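Local atomic coordinates of transcription termination factor FttA (Pyrococcus horikoshii, PDB entry 3AF6), a protein that probably terminates transcription across the archaeal genome by cutting nascent RNA at the polymerase exit channel, as a zinc-dependent nuclease of the metallo-beta-lactamase superfamily. Residues 280-285 with 320-325; 39-44 with 71-76; 611-616 with 638-643. All coordinates share one frame; numbering follows the deposited sequence.

Contact 1 and contact 3 belong to two different sheets of the metallo-beta-lactamase fold, whose two zinc ions are held by five histidines and two aspartates. In contact 1 the side chain of Thr280 lies about 12 Å from a zinc ion; in contact 3 that of Thr616 is about 8 Å from the side chain of zinc ligand His618. Their centres are 28 Å apart and they do not touch. Contact 2 belongs to the N-terminal KHa domain, away from the metal site, its centre 41 Å from that of contact 3. It does meet contact 1: Ile321 packs on Gly39 (CD1 to CA 4.1 Å) and Pro40, joining the KH and nuclease parts.

Contact 1. Residues 280-285 with 320-325; sequences TTPPTR and TITLDY
Leu323 N donates to Thr280 O at 2.9 Å and 142°; it is the one hydrogen bond between the two segments. Around it lies the close-packed part. Thr280 O also faces the CA-H of Thr322, and Leu323 O in turn receives the CA-H of Thr281 at 3.2 Å (CA to O). On the buried side, the methyl groups of Thr280 and Thr320 meet at 3.7 Å between their CG2 atoms, and the hydroxyls turn to other partners, Thr280 OG1 to Ile254 O and Thr320 OG1 to Val316 O. These segments are the two ends of a beta-alpha-beta crossover in the metallo-beta-lactamase fold: strand 278-280 leads into helices 282-301 and 310-319, and the chain returns as the short, weakly bonded parallel strand 320-322, outermost in its sheet. Thr281 is the N-cap of helix 282-301. Its OG1, between the backbone N and the carbonyl carbon (chi1 64°), accepts a weak bond from Thr284 N and is also bonded to Gly347 O, while CG2 turns to Tyr325 CE1, 3.7 Å away. The tyrosine hydroxyl continues past it to Ser348 O. The solvent-facing side is made by partly exposed residues, which meet through side chains alone. There Thr322 CG2 lies over one face of the Arg285 guanidinium, 3.6 Å from NE, and the bent arginine chain rests its CD near Thr320 CG2. The ring of Pro282 touches Thr322 CB with its CG at 3.6 Å, and Asp324 OD1, which bonds to Tyr475 OH, approaches the CG and CD of the same ring.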
ATOM      1  N   THR A 280      -4.251   6.584  -2.583  1.00 38.31           N
ATOM      2  CA  THR A 280      -3.313   5.469  -2.565  1.00 38.50           C
ATOM      3  C   THR A 280      -3.684   4.439  -3.659  1.00 39.72           C
ATOM      4  O   THR A 280      -4.772   4.530  -4.243  1.00 39.83           O
ATOM      5  CB  THR A 280      -3.317   4.815  -1.164  1.00 37.92           C
ATOM      6  OG1 THR A 280      -2.197   3.938  -1.046  1.00 41.58           O
ATOM      7  CG2 THR A 280      -4.593   4.030  -0.938  1.00 37.00           C
ATOM      8  N   THR A 281      -2.794   3.486  -3.965  1.00 38.70           N
ATOM      9  CA  THR A 281      -3.126   2.474  -4.979  1.00 39.07           C
ATOM     10  C   THR A 281      -4.101   1.508  -4.320  1.00 40.48           C
ATOM     11  O   THR A 281      -4.040   1.296  -3.115  1.00 40.21           O
ATOM     12  CB  THR A 281      -1.889   1.676  -5.486  1.00 37.75           C
ATOM     13  OG1 THR A 281      -1.324   0.909  -4.418  1.00 34.60           O
ATOM     14  CG2 THR A 281      -0.835   2.618  -6.038  1.00 39.26           C
ATOM     15  N   PRO A 282      -5.019   0.912  -5.101  1.00 42.68           N
ATOM     16  CA  PRO A 282      -6.001  -0.028  -4.536  1.00 41.34           C
ATOM     17  C   PRO A 282      -5.383  -1.080  -3.621  1.00 40.24           C
ATOM     18  O   PRO A 282      -5.853  -1.286  -2.502  1.00 41.35           O
ATOM     19  CB  PRO A 282      -6.660  -0.628  -5.775  1.00 40.54           C
ATOM     20  CG  PRO A 282      -6.607   0.524  -6.762  1.00 39.74           C
ATOM     21  CD  PRO A 282      -5.190   1.035  -6.563  1.00 41.51           C
ATOM     22  N   PRO A 283      -4.320  -1.761  -4.080  1.00 39.82           N
ATOM     23  CA  PRO A 283      -3.689  -2.782  -3.236  1.00 38.84           C
ATOM     24  C   PRO A 283      -3.221  -2.224  -1.880  1.00 39.43           C
ATOM     25  O   PRO A 283      -3.274  -2.915  -0.866  1.00 42.46           O
ATOM     26  CB  PRO A 283      -2.522  -3.269  -4.099  1.00 38.23           C
ATOM     27  CG  PRO A 283      -3.032  -3.095  -5.474  1.00 36.48           C
ATOM     28  CD  PRO A 283      -3.709  -1.748  -5.423  1.00 38.13           C
ATOM     29  N   THR A 284      -2.751  -0.982  -1.861  1.00 37.68           N
ATOM     30  CA  THR A 284      -2.304  -0.390  -0.606  1.00 38.27           C
ATOM     31  C   THR A 284      -3.506  -0.134   0.313  1.00 38.64           C
ATOM     32  O   THR A 284      -3.435  -0.343   1.526  1.00 38.00           O
ATOM     33  CB  THR A 284      -1.511   0.923  -0.856  1.00 37.81           C
ATOM     34  OG1 THR A 284      -0.289   0.614  -1.543  1.00 35.28           O
ATOM     35  CG2 THR A 284      -1.160   1.605   0.454  1.00 34.73           C
ATOM     36  N   ARG A 285      -4.621   0.302  -0.262  1.00 39.58           N
ATOM     37  CA  ARG A 285      -5.807   0.524   0.548  1.00 40.71           C
ATOM     38  C   ARG A 285      -6.193  -0.793   1.245  1.00 41.30           C
ATOM     39  O   ARG A 285      -6.403  -0.830   2.464  1.00 40.66           O
ATOM     40  CB  ARG A 285      -6.978   1.013  -0.309  1.00 40.06           C
ATOM     41  CG  ARG A 285      -8.288   0.371   0.109  1.00 42.97           C
ATOM     42  CD  ARG A 285      -9.419   1.347   0.268  1.00 43.89           C
ATOM     43  NE  ARG A 285     -10.219   1.492  -0.941  1.00 45.58           N
ATOM     44  CZ  ARG A 285     -10.639   0.482  -1.695  1.00 44.78           C
ATOM     45  NH1 ARG A 285     -11.373   0.731  -2.771  1.00 45.15           N
ATOM     46  NH2 ARG A 285     -10.302  -0.765  -1.397  1.00 41.80           N
ATOM     47  N   THR A 320     -10.828   6.880   1.629  1.00 40.21           N
ATOM     48  CA  THR A 320      -9.808   6.584   0.633  1.00 39.60           C
ATOM     49  C   THR A 320     -10.267   6.673  -0.821  1.00 38.77           C
ATOM     50  O   THR A 320     -11.303   6.132  -1.194  1.00 41.95           O
ATOM     51  CB  THR A 320      -9.251   5.183   0.861  1.00 39.74           C
ATOM     52  OG1 THR A 320      -8.843   5.069   2.223  1.00 38.18           O
ATOM     53  CG2 THR A 320      -8.069   4.903  -0.075  1.00 37.29           C
ATOM     54  N   ILE A 321      -9.492   7.360  -1.642  1.00 36.90           N
ATOM     55  CA  ILE A 321      -9.808   7.472  -3.060  1.00 36.64           C
ATOM     56  C   ILE A 321      -8.633   6.820  -3.786  1.00 36.99           C
ATOM     57  O   ILE A 321      -7.552   7.399  -3.859  1.00 36.33           O
ATOM     58  CB  ILE A 321      -9.954   8.946  -3.486  1.00 35.90           C
ATOM     59  CG1 ILE A 321     -11.175   9.558  -2.801  1.00 33.72           C
ATOM     60  CG2 ILE A 321     -10.065   9.054  -5.007  1.00 32.77           C
ATOM     61  CD1 ILE A 321     -11.437  11.005  -3.202  1.00 34.61           C
ATOM     62  N   THR A 322      -8.838   5.609  -4.300  1.00 38.25           N
ATOM     63  CA  THR A 322      -7.766   4.887  -4.977  1.00 39.33           C
ATOM     64  C   THR A 322      -7.372   5.457  -6.333  1.00 40.28           C
ATOM     65  O   THR A 322      -8.163   6.111  -7.018  1.00 39.61           O
ATOM     66  CB  THR A 322      -8.109   3.406  -5.156  1.00 40.83           C
ATOM     67  OG1 THR A 322      -9.196   3.275  -6.082  1.00 41.94           O
ATOM     68  CG2 THR A 322      -8.487   2.784  -3.812  1.00 40.60           C
ATOM     69  N   LEU A 323      -6.133   5.181  -6.712  1.00 40.82           N
ATOM     70  CA  LEU A 323      -5.575   5.667  -7.957  1.00 41.84           C
ATOM     71  C   LEU A 323      -4.584   4.620  -8.430  1.00 41.91           C
ATOM     72  O   LEU A 323      -3.792   4.120  -7.630  1.00 44.43           O
ATOM     73  CB  LEU A 323      -4.829   6.971  -7.682  1.00 43.67           C
ATOM     74  CG  LEU A 323      -5.072   8.215  -8.528  1.00 47.26           C
ATOM     75  CD1 LEU A 323      -6.549   8.605  -8.477  1.00 47.92           C
ATOM     76  CD2 LEU A 323      -4.199   9.352  -7.997  1.00 45.30           C
ATOM     77  N   ASP A 324      -4.622   4.274  -9.714  1.00 41.53           N
ATOM     78  CA  ASP A 324      -3.669   3.304 -10.253  1.00 39.50           C
ATOM     79  C   ASP A 324      -2.417   4.051 -10.712  1.00 39.23           C
ATOM     80  O   ASP A 324      -2.436   5.275 -10.866  1.00 39.58           O
ATOM     81  CB  ASP A 324      -4.272   2.565 -11.440  1.00 40.67           C
ATOM     82  CG  ASP A 324      -5.413   1.653 -11.044  1.00 41.16           C
ATOM     83  OD1 ASP A 324      -5.231   0.834 -10.122  1.00 40.90           O
ATOM     84  OD2 ASP A 324      -6.492   1.748 -11.669  1.00 42.43           O
ATOM     85  N   TYR A 325      -1.322   3.329 -10.922  1.00 38.88           N
ATOM     86  CA  TYR A 325      -0.095   3.977 -11.387  1.00 37.62           C
ATOM     87  C   TYR A 325      -0.376   4.799 -12.650  1.00 38.47           C
ATOM     88  O   TYR A 325      -1.303   4.509 -13.409  1.00 37.50           O
ATOM     89  CB  TYR A 325       0.987   2.944 -11.720  1.00 34.92           C
ATOM     90  CG  TYR A 325       1.454   2.082 -10.566  1.00 34.72           C
ATOM     91  CD1 TYR A 325       1.592   2.610  -9.277  1.00 35.34           C
ATOM     92  CD2 TYR A 325       1.819   0.752 -10.774  1.00 32.44           C
ATOM     93  CE1 TYR A 325       2.084   1.832  -8.224  1.00 33.95           C
ATOM     94  CE2 TYR A 325       2.316  -0.030  -9.736  1.00 33.58           C
ATOM     95  CZ  TYR A 325       2.447   0.514  -8.463  1.00 35.04           C
ATOM     96  OH  TYR A 325       2.935  -0.264  -7.430  1.00 35.08           O
TER

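Contact 2. Residues 39-44 with 71-76; sequences GPELVI and SVRPDP
Backbone hydrogen bonds join Ser71 to both sides of Val43: Ser71 N donates to Leu42 O (2.8 Å, 169°) and Ile44 N to Ser71 O (3.1 Å). This is a parallel pairing of strands 41-46 and 70-74, with 32-38 antiparallel on the far side of 41-46, the arrangement of a type II KH domain. Polar contacts gather on the face carrying Val43 and Ser71. Ser71 OG, anti to the backbone N (chi1 175°), accepts from Arg73 NE at 2.9 Å, tilted 21° from the guanidinium plane, and more weakly from NH1. At the guanidinium edge, Glu41 OE1 makes a long salt bridge to NH1 (3.6 Å), while NH2 is paired with Glu38. Van der Waals contact comes from Val43, whose CG1 lies over one guanidinium face, 3.6 Å from NH2. On the reverse face, Leu42 and Ile44 pack against helices 11-22 and 59-66. The buried Arg73 charge thus probably finds its main compensation in Glu38, with Glu41 adding a longer-range share and Ser71 steadying the group's orientation.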
ATOM      1  N   GLY A  39     -14.606  13.696  -6.206  1.00 64.77           N
ATOM      2  CA  GLY A  39     -13.192  13.525  -5.958  1.00 64.20           C
ATOM      3  C   GLY A  39     -12.513  14.234  -7.113  1.00 64.45           C
ATOM      4  O   GLY A  39     -13.094  15.158  -7.685  1.00 63.41           O
ATOM      5  N   PRO A  40     -11.304  13.819  -7.502  1.00 64.70           N
ATOM      6  CA  PRO A  40     -10.582  14.453  -8.610  1.00 66.32           C
ATOM      7  C   PRO A  40     -11.364  14.529  -9.926  1.00 68.24           C
ATOM      8  O   PRO A  40     -11.285  15.528 -10.641  1.00 67.76           O
ATOM      9  CB  PRO A  40      -9.335  13.584  -8.749  1.00 66.34           C
ATOM     10  CG  PRO A  40      -9.105  13.109  -7.355  1.00 65.89           C
ATOM     11  CD  PRO A  40     -10.496  12.754  -6.892  1.00 64.51           C
ATOM     12  N   GLU A  41     -12.126  13.480 -10.234  1.00 70.28           N
ATOM     13  CA  GLU A  41     -12.878  13.420 -11.486  1.00 72.49           C
ATOM     14  C   GLU A  41     -14.209  14.160 -11.590  1.00 72.27           C
ATOM     15  O   GLU A  41     -14.897  14.396 -10.601  1.00 72.70           O
ATOM     16  CB  GLU A  41     -13.075  11.956 -11.907  1.00 73.72           C
ATOM     17  CG  GLU A  41     -13.360  10.989 -10.770  1.00 76.67           C
ATOM     18  CD  GLU A  41     -13.505   9.550 -11.249  1.00 76.94           C
ATOM     19  OE1 GLU A  41     -14.476   9.264 -11.979  1.00 78.39           O
ATOM     20  OE2 GLU A  41     -12.649   8.709 -10.904  1.00 76.51           O
ATOM     21  N   LEU A  42     -14.545  14.524 -12.824  1.00 72.67           N
ATOM     22  CA  LEU A  42     -15.778  15.231 -13.146  1.00 73.51           C
ATOM     23  C   LEU A  42     -16.822  14.228 -13.621  1.00 75.01           C
ATOM     24  O   LEU A  42     -16.548  13.402 -14.489  1.00 74.40           O
ATOM     25  CB  LEU A  42     -15.520  16.256 -14.251  1.00 72.02           C
ATOM     26  CG  LEU A  42     -16.729  17.012 -14.807  1.00 71.47           C
ATOM     27  CD1 LEU A  42     -17.375  17.858 -13.721  1.00 68.55           C
ATOM     28  CD2 LEU A  42     -16.278  17.884 -15.965  1.00 71.64           C
ATOM     29  N   VAL A  43     -18.020  14.307 -13.055  1.00 77.26           N
ATOM     30  CA  VAL A  43     -19.093  13.395 -13.420  1.00 80.12           C
ATOM     31  C   VAL A  43     -20.208  14.089 -14.198  1.00 83.12           C
ATOM     32  O   VAL A  43     -20.809  15.059 -13.725  1.00 81.72           O
ATOM     33  CB  VAL A  43     -19.693  12.732 -12.170  1.00 79.72           C
ATOM     34  CG1 VAL A  43     -20.794  11.768 -12.573  1.00 80.73           C
ATOM     35  CG2 VAL A  43     -18.605  12.006 -11.397  1.00 79.22           C
ATOM     36  N   ILE A  44     -20.476  13.574 -15.397  1.00 86.94           N
ATOM     37  CA  ILE A  44     -21.515  14.114 -16.271  1.00 90.63           C
ATOM     38  C   ILE A  44     -22.620  13.082 -16.487  1.00 93.23           C
ATOM     39  O   ILE A  44     -22.510  12.213 -17.354  1.00 93.06           O
ATOM     40  CB  ILE A  44     -20.937  14.501 -17.652  1.00 90.47           C
ATOM     41  CG1 ILE A  44     -19.833  15.551 -17.485  1.00 90.36           C
ATOM     42  CG2 ILE A  44     -22.047  15.030 -18.545  1.00 90.35           C
ATOM     43  CD1 ILE A  44     -19.140  15.935 -18.782  1.00 88.29           C
ATOM     44  N   SER A  71     -16.075  11.241 -16.237  1.00 83.81           N
ATOM     45  CA  SER A  71     -16.778   9.969 -16.188  1.00 84.80           C
ATOM     46  C   SER A  71     -18.253  10.239 -16.438  1.00 86.56           C
ATOM     47  O   SER A  71     -18.922  10.887 -15.629  1.00 85.98           O
ATOM     48  CB  SER A  71     -16.604   9.311 -14.819  1.00 84.88           C
ATOM     49  OG  SER A  71     -17.381   8.130 -14.723  1.00 83.44           O
ATOM     50  N   VAL A  72     -18.753   9.752 -17.568  1.00 88.75           N
ATOM     51  CA  VAL A  72     -20.150   9.937 -17.927  1.00 90.57           C
ATOM     52  C   VAL A  72     -20.931   8.642 -17.706  1.00 91.67           C
ATOM     53  O   VAL A  72     -20.580   7.588 -18.234  1.00 91.04           O
ATOM     54  CB  VAL A  72     -20.276  10.394 -19.392  1.00 90.22           C
ATOM     55  CG1 VAL A  72     -19.545   9.428 -20.303  1.00 90.07           C
ATOM     56  CG2 VAL A  72     -21.739  10.508 -19.773  1.00 91.23           C
ATOM     57  N   ARG A  73     -21.991   8.731 -16.912  1.00 94.08           N
ATOM     58  CA  ARG A  73     -22.810   7.569 -16.592  1.00 98.02           C
ATOM     59  C   ARG A  73     -24.281   7.917 -16.786  1.00101.29           C
ATOM     60  O   ARG A  73     -24.630   9.083 -16.975  1.00101.57           O
ATOM     61  CB  ARG A  73     -22.580   7.167 -15.133  1.00 97.82           C
ATOM     62  CG  ARG A  73     -21.125   7.184 -14.695  1.00 98.45           C
ATOM     63  CD  ARG A  73     -21.003   7.594 -13.229  1.00 97.67           C
ATOM     64  NE  ARG A  73     -19.612   7.787 -12.825  1.00 97.36           N
ATOM     65  CZ  ARG A  73     -19.235   8.302 -11.659  1.00 96.54           C
ATOM     66  NH1 ARG A  73     -17.946   8.439 -11.377  1.00 95.75           N
ATOM     67  NH2 ARG A  73     -20.146   8.685 -10.776  1.00 95.66           N
ATOM     68  N   PRO A  74     -25.167   6.908 -16.742  1.00104.30           N
ATOM     69  CA  PRO A  74     -26.600   7.155 -16.912  1.00106.72           C
ATOM     70  C   PRO A  74     -27.127   7.846 -15.664  1.00109.34           C
ATOM     71  O   PRO A  74     -26.500   7.774 -14.608  1.00109.39           O
ATOM     72  CB  PRO A  74     -27.168   5.752 -17.070  1.00106.50           C
ATOM     73  CG  PRO A  74     -26.288   4.954 -16.160  1.00105.49           C
ATOM     74  CD  PRO A  74     -24.911   5.473 -16.519  1.00104.69           C
ATOM     75  N   ASP A  75     -28.268   8.515 -15.776  1.00112.57           N
ATOM     76  CA  ASP A  75     -28.829   9.200 -14.622  1.00116.20           C
ATOM     77  C   ASP A  75     -29.078   8.174 -13.518  1.00119.06           C
ATOM     78  O   ASP A  75     -29.582   7.081 -13.782  1.00119.24           O
ATOM     79  CB  ASP A  75     -30.135   9.902 -14.999  1.00116.04           C
ATOM     80  CG  ASP A  75     -30.591  10.892 -13.943  1.00116.45           C
ATOM     81  OD1 ASP A  75     -30.931  10.467 -12.818  1.00116.26           O
ATOM     82  OD2 ASP A  75     -30.603  12.105 -14.236  1.00116.21           O
ATOM     83  N   PRO A  76     -28.721   8.510 -12.264  1.00121.91           N
ATOM     84  CA  PRO A  76     -28.909   7.607 -11.122  1.00123.86           C
ATOM     85  C   PRO A  76     -30.374   7.246 -10.896  1.00125.57           C
ATOM     86  O   PRO A  76     -30.705   6.485  -9.984  1.00125.80           O
ATOM     87  CB  PRO A  76     -28.317   8.397  -9.956  1.00123.72           C
ATOM     88  CG  PRO A  76     -28.597   9.819 -10.343  1.00123.46           C
ATOM     89  CD  PRO A  76     -28.221   9.823 -11.810  1.00123.00           C
TER

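Contact 3. Residues 611-616 with 638-643; sequences PERIIT and STRAPN
In the beta-alpha-beta unit formed by strand 613-617, helix 621-635 and strand 638-640, Ile614 and Arg640 carry the parallel pairing of the two strands. Ile614 N donates to Ser638 O at 2.8 Å and 161°, and Ile614 O accepts from Arg640 N at 3.0 Å; Arg640 O then receives Thr616 N at 2.9 Å. Past the end of strand 638-640, a water donates to both Thr616 O (2.7 Å) and Pro642 O (2.8 Å), linking the backbones where direct pairing has ended. The unit closes one side of a mixed sheet in the C-terminal part of the metallo-beta-lactamase region, with 638-640 as its outermost strand, and strand 613-617 leads directly to zinc ligand His618. On the face of Ile615 and Arg640, Ile615 CG2, anti to the backbone N (chi1 -59° for CG1), packs on CD and CG of the Pro642 ring, and Ile648 touches both Ile615 and Pro642. Arg613 and Arg640 extend side by side on this face. Their NH2 atoms come within 3.8 Å, that of Arg640 at the Arg613 guanidinium edge with the planes 80° apart, a proximity likely to be mildly unfavourable. On the helix side, Thr616 OG1 touches Ala641 CB and bonds to Cys624 O of helix 621-635, as Thr639 OG1 does to Ala628 O.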
ATOM      1  N   PRO A 611      17.411  15.574 -11.014  1.00 40.86           N
ATOM      2  CA  PRO A 611      16.912  16.574 -10.061  1.00 40.87           C
ATOM      3  C   PRO A 611      17.902  17.672  -9.643  1.00 40.01           C
ATOM      4  O   PRO A 611      19.116  17.482  -9.682  1.00 39.72           O
ATOM      5  CB  PRO A 611      16.468  15.714  -8.880  1.00 40.56           C
ATOM      6  CG  PRO A 611      17.505  14.625  -8.883  1.00 40.82           C
ATOM      7  CD  PRO A 611      17.580  14.262 -10.361  1.00 40.64           C
ATOM      8  N   GLU A 612      17.367  18.824  -9.243  1.00 39.58           N
ATOM      9  CA  GLU A 612      18.199  19.941  -8.800  1.00 40.13           C
ATOM     10  C   GLU A 612      18.719  19.645  -7.406  1.00 39.32           C
ATOM     11  O   GLU A 612      19.843  20.001  -7.073  1.00 39.76           O
ATOM     12  CB  GLU A 612      17.401  21.247  -8.751  1.00 40.31           C
ATOM     13  CG  GLU A 612      16.934  21.759 -10.089  1.00 45.14           C
ATOM     14  CD  GLU A 612      15.912  22.879  -9.948  1.00 49.08           C
ATOM     15  OE1 GLU A 612      15.537  23.469 -10.989  1.00 49.69           O
ATOM     16  OE2 GLU A 612      15.481  23.160  -8.801  1.00 47.85           O
ATOM     17  N   ARG A 613      17.887  19.012  -6.585  1.00 38.22           N
ATOM     18  CA  ARG A 613      18.299  18.677  -5.235  1.00 39.16           C
ATOM     19  C   ARG A 613      17.679  17.367  -4.771  1.00 38.39           C
ATOM     20  O   ARG A 613      16.543  17.033  -5.115  1.00 38.30           O
ATOM     21  CB  ARG A 613      17.950  19.816  -4.261  1.00 41.08           C
ATOM     22  CG  ARG A 613      16.463  20.061  -4.023  1.00 46.23           C
ATOM     23  CD  ARG A 613      16.122  21.564  -3.973  1.00 51.88           C
ATOM     24  NE  ARG A 613      16.070  22.145  -2.624  1.00 55.17           N
ATOM     25  CZ  ARG A 613      17.117  22.335  -1.821  1.00 57.00           C
ATOM     26  NH1 ARG A 613      18.341  21.993  -2.202  1.00 60.54           N
ATOM     27  NH2 ARG A 613      16.942  22.882  -0.626  1.00 56.67           N
ATOM     28  N   ILE A 614      18.454  16.615  -4.003  1.00 36.49           N
ATOM     29  CA  ILE A 614      17.989  15.352  -3.463  1.00 36.29           C
ATOM     30  C   ILE A 614      17.983  15.432  -1.932  1.00 34.52           C
ATOM     31  O   ILE A 614      18.911  15.947  -1.317  1.00 34.69           O
ATOM     32  CB  ILE A 614      18.884  14.190  -3.944  1.00 35.79           C
ATOM     33  CG1 ILE A 614      18.709  14.015  -5.458  1.00 37.63           C
ATOM     34  CG2 ILE A 614      18.537  12.905  -3.197  1.00 33.13           C
ATOM     35  CD1 ILE A 614      19.644  12.968  -6.092  1.00 36.87           C
ATOM     36  N   ILE A 615      16.912  14.949  -1.326  1.00 33.19           N
ATOM     37  CA  ILE A 615      16.794  14.967   0.123  1.00 34.61           C
ATOM     38  C   ILE A 615      16.696  13.522   0.597  1.00 34.63           C
ATOM     39  O   ILE A 615      15.742  12.812   0.273  1.00 36.76           O
ATOM     40  CB  ILE A 615      15.537  15.769   0.560  1.00 34.59           C
ATOM     41  CG1 ILE A 615      15.643  17.207   0.037  1.00 34.64           C
ATOM     42  CG2 ILE A 615      15.408  15.773   2.070  1.00 28.97           C
ATOM     43  CD1 ILE A 615      14.377  18.022   0.215  1.00 38.81           C
ATOM     44  N   THR A 616      17.703  13.081   1.340  1.00 33.41           N
ATOM     45  CA  THR A 616      17.727  11.722   1.843  1.00 31.38           C
ATOM     46  C   THR A 616      17.046  11.612   3.205  1.00 32.25           C
ATOM     47  O   THR A 616      17.305  12.401   4.119  1.00 29.44           O
ATOM     48  CB  THR A 616      19.165  11.217   1.955  1.00 31.33           C
ATOM     49  OG1 THR A 616      19.898  12.080   2.824  1.00 32.39           O
ATOM     50  CG2 THR A 616      19.822  11.205   0.590  1.00 31.08           C
ATOM     51  N   SER A 638      23.000  18.847  -5.446  1.00 35.75           N
ATOM     52  CA  SER A 638      22.748  19.412  -4.120  1.00 37.01           C
ATOM     53  C   SER A 638      21.974  18.409  -3.288  1.00 37.17           C
ATOM     54  O   SER A 638      20.881  17.988  -3.676  1.00 38.37           O
ATOM     55  CB  SER A 638      21.914  20.686  -4.201  1.00 38.49           C
ATOM     56  OG  SER A 638      22.699  21.803  -4.570  1.00 46.49           O
ATOM     57  N   THR A 639      22.515  18.045  -2.134  1.00 35.72           N
ATOM     58  CA  THR A 639      21.838  17.084  -1.290  1.00 36.53           C
ATOM     59  C   THR A 639      21.696  17.530   0.163  1.00 37.42           C
ATOM     60  O   THR A 639      22.365  18.448   0.620  1.00 34.84           O
ATOM     61  CB  THR A 639      22.590  15.745  -1.316  1.00 39.15           C
ATOM     62  OG1 THR A 639      23.881  15.915  -0.714  1.00 37.07           O
ATOM     63  CG2 THR A 639      22.764  15.256  -2.770  1.00 38.54           C
ATOM     64  N   ARG A 640      20.798  16.880   0.890  1.00 40.33           N
ATOM     65  CA  ARG A 640      20.625  17.190   2.299  1.00 41.61           C
ATOM     66  C   ARG A 640      19.869  16.102   3.036  1.00 40.41           C
ATOM     67  O   ARG A 640      18.945  15.495   2.490  1.00 42.22           O
ATOM     68  CB  ARG A 640      19.904  18.517   2.497  1.00 45.70           C
ATOM     69  CG  ARG A 640      19.984  18.971   3.951  1.00 54.19           C
ATOM     70  CD  ARG A 640      19.188  20.225   4.188  1.00 58.53           C
ATOM     71  NE  ARG A 640      19.502  21.235   3.186  1.00 60.72           N
ATOM     72  CZ  ARG A 640      18.995  22.460   3.199  1.00 61.60           C
ATOM     73  NH1 ARG A 640      18.157  22.808   4.168  1.00 62.01           N
ATOM     74  NH2 ARG A 640      19.320  23.326   2.248  1.00 61.67           N
ATOM     75  N   ALA A 641      20.284  15.865   4.277  1.00 38.06           N
ATOM     76  CA  ALA A 641      19.674  14.869   5.152  1.00 37.01           C
ATOM     77  C   ALA A 641      19.078  15.620   6.350  1.00 37.18           C
ATOM     78  O   ALA A 641      19.654  15.664   7.440  1.00 36.22           O
ATOM     79  CB  ALA A 641      20.725  13.874   5.609  1.00 36.84           C
ATOM     80  N   PRO A 642      17.898  16.214   6.156  1.00 37.50           N
ATOM     81  CA  PRO A 642      17.186  16.982   7.173  1.00 38.62           C
ATOM     82  C   PRO A 642      16.745  16.181   8.388  1.00 39.27           C
ATOM     83  O   PRO A 642      16.618  14.954   8.325  1.00 39.94           O
ATOM     84  CB  PRO A 642      16.003  17.536   6.394  1.00 39.05           C
ATOM     85  CG  PRO A 642      15.675  16.393   5.507  1.00 37.93           C
ATOM     86  CD  PRO A 642      17.029  15.974   4.991  1.00 37.30           C
ATOM     87  N   ASN A 643      16.519  16.893   9.491  1.00 38.39           N
ATOM     88  CA  ASN A 643      16.048  16.304  10.743  1.00 37.77           C
ATOM     89  C   ASN A 643      14.544  16.538  10.795  1.00 35.65           C
ATOM     90  O   ASN A 643      14.042  17.392  10.071  1.00 35.78           O
ATOM     91  CB  ASN A 643      16.685  17.015  11.925  1.00 40.89           C
ATOM     92  CG  ASN A 643      17.895  16.302  12.443  1.00 46.34           C
ATOM     93  OD1 ASN A 643      17.785  15.203  12.995  1.00 50.59           O
ATOM     94  ND2 ASN A 643      19.066  16.916  12.279  1.00 47.26           N
TER
HETATM   95  O   HOH W   1      16.562  12.636   6.681  1.00 43.51           O